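Leucine aminopeptidase A1, chloroplastic (Solanum lycopersicum, PDB 5D8N) removes N-terminal amino acids, preferably leucine, from peptides as a metal-dependent homohexameric aminopeptidase, takes part in wound signalling and insect defence, and has chaperone activity. Local coordinates at residues 257-269 and 369-381. The protein carries 1 engineered substitution. Sequence-based numbering, arbitrary orientation.
Sequences CKELKMGAYLAVA and DIVTASNGKTIEV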
loop_
_atom_site.group_PDB
_atom_site.type_symbol
_atom_site.label_atom_id
_atom_site.label_comp_id
_atom_site.label_asym_id
_atom_site.label_seq_id
_atom_site.Cartn_x
_atom_site.Cartn_y
_atom_site.Cartn_z
ATOM N N CYS A 257 -11.308 33.769 21.950
ATOM C CA CYS A 257 -11.480 33.414 20.541
ATOM C C CYS A 257 -12.887 32.858 20.331
ATOM O O CYS A 257 -13.503 33.025 19.262
ATOM C CB CYS A 257 -10.434 32.376 20.137
ATOM S SG CYS A 257 -8.761 33.082 20.111
ATOM N N LYS A 258 -13.439 32.283 21.388
ATOM C CA LYS A 258 -14.788 31.754 21.298
ATOM C C LYS A 258 -15.776 32.897 21.206
ATOM O O LYS A 258 -16.698 32.843 20.416
ATOM C CB LYS A 258 -15.098 30.885 22.511
ATOM C CG LYS A 258 -16.479 30.248 22.519
ATOM C CD LYS A 258 -16.500 29.207 23.632
ATOM C CE LYS A 258 -17.855 28.542 23.763
ATOM N NZ LYS A 258 -17.809 27.535 24.858
ATOM N N GLU A 259 -15.518 33.984 21.916
ATOM C CA GLU A 259 -16.357 35.180 21.827
ATOM C C GLU A 259 -16.268 35.812 20.452
ATOM O O GLU A 259 -17.227 36.378 19.924
ATOM C CB GLU A 259 -15.889 36.201 22.878
ATOM C CG GLU A 259 -16.953 37.183 23.326
ATOM C CD GLU A 259 -18.142 36.485 23.968
ATOM O OE1 GLU A 259 -17.908 35.531 24.741
ATOM O OE2 GLU A 259 -19.305 36.824 23.651
ATOM N N LEU A 260 -15.130 35.613 19.802
ATOM C CA LEU A 260 -14.970 36.085 18.430
ATOM C C LEU A 260 -15.421 35.061 17.379
ATOM O O LEU A 260 -15.269 35.278 16.179
ATOM C CB LEU A 260 -13.526 36.500 18.207
ATOM C CG LEU A 260 -13.111 37.768 18.955
ATOM C CD1 LEU A 260 -11.626 38.001 18.838
ATOM C CD2 LEU A 260 -13.843 38.983 18.419
ATOM N N LYS A 261 -16.021 33.976 17.853
ATOM C CA LYS A 261 -16.690 32.996 17.019
ATOM C C LYS A 261 -15.721 32.241 16.108
ATOM O O LYS A 261 -16.123 31.752 15.048
ATOM C CB LYS A 261 -17.805 33.640 16.200
ATOM C CG LYS A 261 -18.876 34.274 17.082
ATOM C CD LYS A 261 -20.097 34.709 16.284
ATOM C CE LYS A 261 -19.804 35.902 15.393
ATOM N NZ LYS A 261 -21.046 36.344 14.701
ATOM N N MET A 262 -14.506 32.005 16.594
ATOM C CA MET A 262 -13.500 31.320 15.791
ATOM C C MET A 262 -13.675 29.805 15.888
ATOM O O MET A 262 -12.812 29.089 16.397
ATOM C CB MET A 262 -12.113 31.695 16.300
ATOM C CG MET A 262 -11.785 33.158 16.212
ATOM S SD MET A 262 -10.027 33.415 16.480
ATOM C CE MET A 262 -9.959 35.196 16.529
ATOM N N GLY A 263 -14.772 29.303 15.333
ATOM C CA GLY A 263 -15.079 27.892 15.449
ATOM C C GLY A 263 -14.151 26.958 14.681
ATOM O O GLY A 263 -14.021 25.793 15.075
ATOM N N ALA A 264 -13.565 27.420 13.572
ATOM C CA ALA A 264 -12.666 26.568 12.812
ATOM C C ALA A 264 -11.343 26.348 13.544
ATOM O O ALA A 264 -10.894 25.217 13.734
ATOM C CB ALA A 264 -12.452 27.120 11.420
ATOM N N TYR A 265 -10.772 27.424 14.066
ATOM C CA TYR A 265 -9.565 27.357 14.876
ATOM C C TYR A 265 -9.788 26.535 16.148
ATOM O O TYR A 265 -9.010 25.627 16.467
ATOM C CB TYR A 265 -9.086 28.776 15.187
ATOM C CG TYR A 265 -8.055 28.941 16.303
ATOM C CD1 TYR A 265 -6.872 28.222 16.322
ATOM C CD2 TYR A 265 -8.198 29.942 17.254
ATOM C CE1 TYR A 265 -5.858 28.481 17.244
ATOM C CE2 TYR A 265 -7.218 30.193 18.209
ATOM C CZ TYR A 265 -6.047 29.458 18.208
ATOM O OH TYR A 265 -5.055 29.791 19.113
ATOM N N LEU A 266 -10.886 26.814 16.848
ATOM C CA LEU A 266 -11.123 26.164 18.122
ATOM C C LEU A 266 -11.437 24.692 17.961
ATOM O O LEU A 266 -11.045 23.879 18.792
ATOM C CB LEU A 266 -12.227 26.876 18.898
ATOM C CG LEU A 266 -11.824 28.270 19.394
ATOM C CD1 LEU A 266 -13.005 29.026 19.987
ATOM C CD2 LEU A 266 -10.770 28.147 20.469
ATOM N N ALA A 267 -12.030 24.313 16.841
ATOM C CA ALA A 267 -12.242 22.888 16.594
ATOM C C ALA A 267 -10.919 22.119 16.438
ATOM O O ALA A 267 -10.766 21.017 16.942
ATOM C CB ALA A 267 -13.091 22.696 15.351
ATOM N N VAL A 268 -9.967 22.721 15.748
ATOM C CA VAL A 268 -8.668 22.073 15.571
ATOM C C VAL A 268 -7.976 21.963 16.906
ATOM O O VAL A 268 -7.407 20.937 17.236
ATOM C CB VAL A 268 -7.767 22.897 14.616
ATOM C CG1 VAL A 268 -6.384 22.274 14.528
ATOM C CG2 VAL A 268 -8.385 22.938 13.224
ATOM N N ALA A 269 -8.083 23.013 17.703
ATOM C CA ALA A 269 -7.439 23.065 19.018
ATOM C C ALA A 269 -8.064 22.179 20.119
ATOM O O ALA A 269 -7.450 21.943 21.152
ATOM C CB ALA A 269 -7.403 24.505 19.497
ATOM N N ASP A 369 -16.857 16.067 10.879
ATOM C CA ASP A 369 -17.413 17.147 11.673
ATOM C C ASP A 369 -17.622 18.382 10.802
ATOM O O ASP A 369 -16.853 18.635 9.871
ATOM C CB ASP A 369 -16.500 17.520 12.848
ATOM C CG ASP A 369 -16.594 16.535 14.010
ATOM O OD1 ASP A 369 -17.369 15.560 13.955
ATOM O OD2 ASP A 369 -15.916 16.782 15.027
ATOM N N ILE A 370 -18.595 19.205 11.180
ATOM C CA ILE A 370 -18.836 20.435 10.446
ATOM C C ILE A 370 -18.605 21.604 11.389
ATOM O O ILE A 370 -19.214 21.656 12.459
ATOM C CB ILE A 370 -20.262 20.503 9.909
ATOM C CG1 ILE A 370 -20.491 19.455 8.822
ATOM C CG2 ILE A 370 -20.531 21.888 9.337
ATOM C CD1 ILE A 370 -21.943 19.285 8.432
ATOM N N VAL A 371 -17.632 22.448 11.057
ATOM C CA VAL A 371 -17.233 23.541 11.937
ATOM C C VAL A 371 -17.607 24.843 11.255
ATOM O O VAL A 371 -17.722 24.914 10.025
ATOM C CB VAL A 371 -15.728 23.492 12.228
ATOM C CG1 VAL A 371 -15.336 22.114 12.745
ATOM C CG2 VAL A 371 -14.913 23.794 10.981
ATOM N N THR A 372 -17.781 25.885 12.052
ATOM C CA THR A 372 -18.213 27.174 11.542
ATOM C C THR A 372 -17.162 28.237 11.810
ATOM O O THR A 372 -16.849 28.565 12.968
ATOM C CB THR A 372 -19.565 27.525 12.193
ATOM O OG1 THR A 372 -20.472 26.433 11.962
ATOM C CG2 THR A 372 -20.180 28.821 11.649
ATOM N N ALA A 373 -16.637 28.819 10.738
ATOM C CA ALA A 373 -15.626 29.883 10.889
ATOM C C ALA A 373 -16.274 31.191 11.350
ATOM O O ALA A 373 -17.503 31.307 11.391
ATOM C CB ALA A 373 -14.900 30.104 9.571
ATOM N N SER A 374 -15.444 32.147 11.749
ATOM C CA SER A 374 -15.927 33.379 12.355
ATOM C C SER A 374 -16.594 34.318 11.355
ATOM O O SER A 374 -17.185 35.315 11.753
ATOM C CB SER A 374 -14.789 34.118 13.083
ATOM O OG SER A 374 -13.626 34.239 12.286
ATOM N N ASN A 375 -16.572 33.983 10.074
ATOM C CA ASN A 375 -17.411 34.678 9.090
ATOM C C ASN A 375 -18.708 33.941 8.776
ATOM O O ASN A 375 -19.432 34.317 7.863
ATOM C CB ASN A 375 -16.667 34.929 7.788
ATOM C CG ASN A 375 -16.334 33.653 7.047
ATOM O OD1 ASN A 375 -16.580 32.556 7.522
ATOM N ND2 ASN A 375 -15.751 33.801 5.857
ATOM N N GLY A 376 -19.029 32.922 9.562
ATOM C CA GLY A 376 -20.283 32.195 9.418
ATOM C C GLY A 376 -20.248 31.026 8.451
ATOM O O GLY A 376 -21.264 30.328 8.303
ATOM N N LYS A 377 -19.195 30.892 7.647
ATOM C CA LYS A 377 -19.170 29.825 6.644
ATOM C C LYS A 377 -18.905 28.496 7.313
ATOM O O LYS A 377 -18.123 28.427 8.265
ATOM C CB LYS A 377 -18.129 30.075 5.545
ATOM C CG LYS A 377 -18.441 31.324 4.747
ATOM C CD LYS A 377 -17.489 31.518 3.583
ATOM C CE LYS A 377 -17.807 32.822 2.879
ATOM N NZ LYS A 377 -16.878 33.058 1.759
ATOM N N THR A 378 -19.548 27.442 6.808
ATOM C CA THR A 378 -19.411 26.114 7.393
ATOM C C THR A 378 -18.499 25.229 6.567
ATOM O O THR A 378 -18.488 25.317 5.323
ATOM C CB THR A 378 -20.771 25.412 7.503
ATOM O OG1 THR A 378 -21.434 25.423 6.232
ATOM C CG2 THR A 378 -21.639 26.127 8.488
ATOM N N ILE A 379 -17.706 24.419 7.264
ATOM C CA ILE A 379 -16.697 23.570 6.630
ATOM C C ILE A 379 -16.842 22.149 7.083
ATOM O O ILE A 379 -16.844 21.866 8.279
ATOM C CB ILE A 379 -15.272 24.031 7.010
ATOM C CG1 ILE A 379 -15.089 25.502 6.645
ATOM C CG2 ILE A 379 -14.211 23.188 6.322
ATOM C CD1 ILE A 379 -14.124 26.197 7.583
ATOM N N GLU A 380 -17.087 21.271 6.122
ATOM C CA GLU A 380 -17.095 19.845 6.397
ATOM C C GLU A 380 -15.679 19.297 6.354
ATOM O O GLU A 380 -14.973 19.419 5.356
ATOM C CB GLU A 380 -17.953 19.078 5.394
ATOM C CG GLU A 380 -17.920 17.568 5.615
ATOM C CD GLU A 380 -18.751 16.798 4.602
ATOM O OE1 GLU A 380 -19.003 17.298 3.464
ATOM O OE2 GLU A 380 -19.214 15.720 5.038
ATOM N N VAL A 381 -15.236 18.749 7.471
ATOM C CA VAL A 381 -13.832 18.390 7.585
ATOM C C VAL A 381 -13.686 16.970 7.068
ATOM O O VAL A 381 -13.752 16.025 7.830
ATOM C CB VAL A 381 -13.324 18.569 9.030
ATOM C CG1 VAL A 381 -11.868 18.152 9.132
ATOM C CG2 VAL A 381 -13.475 20.013 9.462
HETATM O O HOH W 1 -18.412 30.399 14.465
HETATM O O HOH W 2 -20.393 35.126 11.928
#
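Val371, followed from CB outward, gives a worked example of how a branched side chain fits the small residues on one face of helix 263-269. Its CB lies 4.0 Å from Gly263 O. One branch, CG1, set anti to the carbonyl carbon (chi1 -53°), presses on the methyl of Ala267, with CG1 and Ala267 CB a tight 3.5 Å apart. The other, CG2, meets Ala264, 4.0 Å from its CA, and the methyl of that alanine also touches Ala373 CB and Ile379 CD1. At Gly263 the backbones themselves close up, CA lying 3.1 Å from Thr372 O in a CA-H...O contact. Further along, Ser374 CB rests on Leu260 O (3.3 Å) and Lys261 O in the interhelix link, while its OG is hydrogen-bonded to Asp394 of helix 388-401. Two waters also bridge the segments: one lies within hydrogen-bonding distance of both Lys261 O and Thr372 O, another joins Lys261 NZ to Ser374 O. Beyond the strand, the hydroxyls of Thr372 and of Thr20 of a second subunit are hydrogen-bonded. Here a Schellman motif with Lys261 as C-prime residue ends helix 254-259, Met262 N-caps helix 263-269, and this junction packs against a beta hairpin whose type I turn spans Ala373 to Gly376, within the M17 catalytic domain.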